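Local coordinates for protein transcriptional activator, putative (Pyrococcus furiosus, PDB 1RTW) that is a putative transcriptional activator of the all-helical TENA/THI-4/PQQC family, with no settled function, at residues 52-62 with 109-118. Numbering follows the deposited sequence.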
loop_
_atom_site.group_PDB
_atom_site.type_symbol
_atom_site.label_atom_id
_atom_site.label_comp_id
_atom_site.label_asym_id
_atom_site.label_seq_id
_atom_site.Cartn_x
_atom_site.Cartn_y
_atom_site.Cartn_z
ATOM N N ARG B 52 -4.161 -8.152 10.058
ATOM C CA ARG B 52 -3.984 -7.077 9.087
ATOM C C ARG B 52 -2.896 -7.471 8.089
ATOM O O ARG B 52 -2.992 -7.178 6.901
ATOM C CB ARG B 52 -3.567 -5.783 9.802
ATOM C CG ARG B 52 -4.636 -5.172 10.674
ATOM C CD ARG B 52 -4.299 -3.745 11.061
ATOM N NE ARG B 52 -5.427 -3.088 11.721
ATOM C CZ ARG B 52 -5.569 -3.005 13.040
ATOM N NH1 ARG B 52 -4.647 -3.535 13.832
ATOM N NH2 ARG B 52 -6.625 -2.401 13.578
ATOM N N PHE B 53 -1.859 -8.128 8.593
ATOM C CA PHE B 53 -0.731 -8.588 7.783
ATOM C C PHE B 53 -1.216 -9.597 6.739
ATOM O O PHE B 53 -0.816 -9.555 5.578
ATOM C CB PHE B 53 0.311 -9.225 8.707
ATOM C CG PHE B 53 1.269 -10.142 8.015
ATOM C CD1 PHE B 53 2.354 -9.628 7.307
ATOM C CD2 PHE B 53 1.125 -11.524 8.119
ATOM C CE1 PHE B 53 3.283 -10.467 6.716
ATOM C CE2 PHE B 53 2.056 -12.378 7.527
ATOM C CZ PHE B 53 3.143 -11.843 6.821
HETATM N N MSE B 54 -2.075 -10.510 7.177
HETATM C CA MSE B 54 -2.647 -11.524 6.310
HETATM C C MSE B 54 -3.590 -10.912 5.283
HETATM O O MSE B 54 -3.715 -11.415 4.170
HETATM C CB MSE B 54 -3.417 -12.550 7.142
HETATM C CG MSE B 54 -2.572 -13.373 8.082
HETATM SE SE MSE B 54 -3.683 -14.389 9.282
HETATM C CE MSE B 54 -4.241 -15.742 8.019
ATOM N N ALA B 55 -4.274 -9.841 5.668
ATOM C CA ALA B 55 -5.203 -9.184 4.770
ATOM C C ALA B 55 -4.403 -8.465 3.670
ATOM O O ALA B 55 -4.801 -8.415 2.518
ATOM C CB ALA B 55 -6.082 -8.227 5.555
ATOM N N LEU B 56 -3.247 -7.930 4.031
ATOM C CA LEU B 56 -2.398 -7.270 3.061
ATOM C C LEU B 56 -1.905 -8.292 2.041
ATOM O O LEU B 56 -1.869 -8.006 0.845
ATOM C CB LEU B 56 -1.236 -6.610 3.769
ATOM C CG LEU B 56 -1.667 -5.306 4.427
ATOM C CD1 LEU B 56 -0.530 -4.756 5.250
ATOM C CD2 LEU B 56 -2.076 -4.311 3.366
ATOM N N LEU B 57 -1.570 -9.494 2.514
ATOM C CA LEU B 57 -1.111 -10.559 1.641
ATOM C C LEU B 57 -2.258 -10.995 0.732
ATOM O O LEU B 57 -2.068 -11.181 -0.469
ATOM C CB LEU B 57 -0.621 -11.759 2.453
ATOM C CG LEU B 57 0.701 -11.602 3.191
ATOM C CD1 LEU B 57 1.003 -12.867 3.989
ATOM C CD2 LEU B 57 1.817 -11.314 2.200
HETATM N N MSE B 58 -3.458 -11.097 1.304
HETATM C CA MSE B 58 -4.639 -11.503 0.543
HETATM C C MSE B 58 -4.859 -10.627 -0.687
HETATM O O MSE B 58 -5.095 -11.127 -1.788
HETATM C CB MSE B 58 -5.898 -11.495 1.425
HETATM C CG MSE B 58 -7.177 -11.765 0.652
HETATM SE SE MSE B 58 -8.723 -12.155 1.786
HETATM C CE MSE B 58 -9.856 -12.970 0.441
ATOM N N ALA B 59 -4.748 -9.321 -0.498
ATOM C CA ALA B 59 -4.941 -8.371 -1.580
ATOM C C ALA B 59 -3.984 -8.563 -2.761
ATOM O O ALA B 59 -4.325 -8.237 -3.895
ATOM C CB ALA B 59 -4.818 -6.972 -1.036
ATOM N N LYS B 60 -2.791 -9.080 -2.475
ATOM C CA LYS B 60 -1.744 -9.316 -3.461
ATOM C C LYS B 60 -1.695 -10.764 -3.925
ATOM O O LYS B 60 -0.887 -11.097 -4.788
ATOM C CB LYS B 60 -0.376 -9.034 -2.842
ATOM C CG LYS B 60 0.099 -7.620 -2.818
ATOM C CD LYS B 60 1.557 -7.613 -2.338
ATOM C CE LYS B 60 2.124 -6.209 -2.229
ATOM N NZ LYS B 60 3.471 -6.233 -1.587
ATOM N N ALA B 61 -2.508 -11.630 -3.328
ATOM C CA ALA B 61 -2.477 -13.053 -3.670
ATOM C C ALA B 61 -3.112 -13.464 -4.991
ATOM O O ALA B 61 -4.021 -12.802 -5.493
ATOM C CB ALA B 61 -3.083 -13.888 -2.529
ATOM N N PRO B 62 -2.642 -14.585 -5.565
ATOM C CA PRO B 62 -3.160 -15.121 -6.833
ATOM C C PRO B 62 -4.617 -15.564 -6.646
ATOM O O PRO B 62 -5.013 -15.951 -5.547
ATOM C CB PRO B 62 -2.255 -16.327 -7.087
ATOM C CG PRO B 62 -0.963 -15.951 -6.379
ATOM C CD PRO B 62 -1.485 -15.367 -5.097
ATOM N N LEU B 109 6.379 -6.764 9.963
ATOM C CA LEU B 109 5.472 -7.603 9.175
ATOM C C LEU B 109 4.634 -6.771 8.229
ATOM O O LEU B 109 4.463 -7.140 7.071
ATOM C CB LEU B 109 4.575 -8.467 10.053
ATOM C CG LEU B 109 5.212 -9.689 10.726
ATOM C CD1 LEU B 109 4.115 -10.484 11.469
ATOM C CD2 LEU B 109 5.879 -10.578 9.655
ATOM N N LEU B 110 4.111 -5.653 8.710
ATOM C CA LEU B 110 3.326 -4.778 7.854
ATOM C C LEU B 110 4.187 -4.186 6.712
ATOM O O LEU B 110 3.694 -3.984 5.596
ATOM C CB LEU B 110 2.667 -3.672 8.691
ATOM C CG LEU B 110 1.668 -4.190 9.727
ATOM C CD1 LEU B 110 1.083 -3.006 10.486
ATOM C CD2 LEU B 110 0.579 -4.992 9.037
ATOM N N SER B 111 5.473 -3.938 6.978
ATOM C CA SER B 111 6.358 -3.405 5.936
ATOM C C SER B 111 6.625 -4.465 4.886
ATOM O O SER B 111 6.648 -4.168 3.696
ATOM C CB SER B 111 7.677 -2.902 6.514
ATOM O OG SER B 111 7.453 -1.711 7.240
ATOM N N VAL B 112 6.828 -5.705 5.326
ATOM C CA VAL B 112 7.052 -6.791 4.383
ATOM C C VAL B 112 5.807 -7.044 3.528
ATOM O O VAL B 112 5.903 -7.280 2.322
ATOM C CB VAL B 112 7.447 -8.082 5.096
ATOM C CG1 VAL B 112 7.461 -9.245 4.120
ATOM C CG2 VAL B 112 8.816 -7.919 5.734
ATOM N N ALA B 113 4.638 -6.975 4.149
ATOM C CA ALA B 113 3.400 -7.216 3.430
ATOM C C ALA B 113 3.079 -6.085 2.453
ATOM O O ALA B 113 2.537 -6.327 1.384
ATOM C CB ALA B 113 2.254 -7.419 4.411
ATOM N N SER B 114 3.441 -4.862 2.815
ATOM C CA SER B 114 3.180 -3.698 1.972
ATOM C C SER B 114 4.169 -3.442 0.839
ATOM O O SER B 114 3.766 -3.094 -0.270
ATOM C CB SER B 114 3.122 -2.432 2.827
ATOM O OG SER B 114 2.020 -2.459 3.713
ATOM N N LEU B 115 5.456 -3.572 1.136
ATOM C CA LEU B 115 6.506 -3.274 0.173
ATOM C C LEU B 115 7.291 -4.471 -0.345
ATOM O O LEU B 115 8.049 -4.351 -1.305
ATOM C CB LEU B 115 7.474 -2.253 0.792
ATOM C CG LEU B 115 6.803 -1.053 1.487
ATOM C CD1 LEU B 115 7.855 -0.161 2.140
ATOM C CD2 LEU B 115 5.966 -0.241 0.508
ATOM N N GLY B 116 7.134 -5.619 0.296
ATOM C CA GLY B 116 7.866 -6.787 -0.156
ATOM C C GLY B 116 7.144 -7.533 -1.248
ATOM O O GLY B 116 6.056 -7.145 -1.655
ATOM N N SER B 117 7.777 -8.585 -1.755
ATOM C CA SER B 117 7.181 -9.432 -2.786
ATOM C C SER B 117 6.170 -10.349 -2.080
ATOM O O SER B 117 6.234 -10.516 -0.861
ATOM C CB SER B 117 8.267 -10.293 -3.418
ATOM O OG SER B 117 8.800 -11.185 -2.452
ATOM N N PHE B 118 5.268 -10.968 -2.839
ATOM C CA PHE B 118 4.282 -11.862 -2.235
ATOM C C PHE B 118 4.988 -13.029 -1.538
ATOM O O PHE B 118 4.611 -13.424 -0.428
ATOM C CB PHE B 118 3.298 -12.390 -3.285
ATOM C CG PHE B 118 2.216 -13.264 -2.712
ATOM C CD1 PHE B 118 1.284 -12.743 -1.826
ATOM C CD2 PHE B 118 2.130 -14.610 -3.051
ATOM C CE1 PHE B 118 0.294 -13.535 -1.289
ATOM C CE2 PHE B 118 1.135 -15.416 -2.515
ATOM C CZ PHE B 118 0.218 -14.876 -1.633
HETATM O O HOH W 1 -0.206 -5.593 0.400
#
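The amino group of Lys60 is held by three backbone carbonyls where helix 100-115 ends: NZ donates to Gly116 O at 2.7 Å and to Ala113 O at 3.1 Å, with a weak third bond to Ser114 O. NZ approaches Gly116 O at a C=O...N angle of 159°, tilted a little from the carbonyl plane, but stands well above the plane of the Ala113 carbonyl. A long lysine suits this place, because its chain, extended beyond CG, reaches across from one helix to the other and brings a positive charge to a C-terminus, where the helix dipole would probably favour it. A water donates to both Leu56 O and Ala113 O, adding a second polar link.

The two helix segments run almost parallel, their N-to-C directions 8° apart. Ala113 permits the close approach: its small CB lies 3.6 Å from Leu56 CB and also touches Phe53 CD1. With chi1 at 160°, the Phe53 ring is carried away from its own backbone N and in against the other helix, with Leu109 CD2 over one face. Leu56 CD1 reaches Leu110 CD2 and passes Ser114 OG, whose hydroxyl donates back to Leu110 O, a carbonyl that also accepts from Ser114 N on its opposite face.

Past the break at Gly116, Phe118 lies against residues 57-62. Ala61 CA makes a CH-pi contact over its face, 4.1 Å from the centroid, Leu57 O lies at the edge, and Pro62 CD packs 3.7 Å from Phe118 CE2.

Ala59 of a second subunit packs on Leu56, and Ser114 of a third on Ser114. Within the chain's helical bundle, helix 118-142 adds Ala124 and Leu125 against Phe53, helix 66-89 brings Phe69 to Leu57 and Ala61, and Leu175 of helix 159-176 backs Phe118.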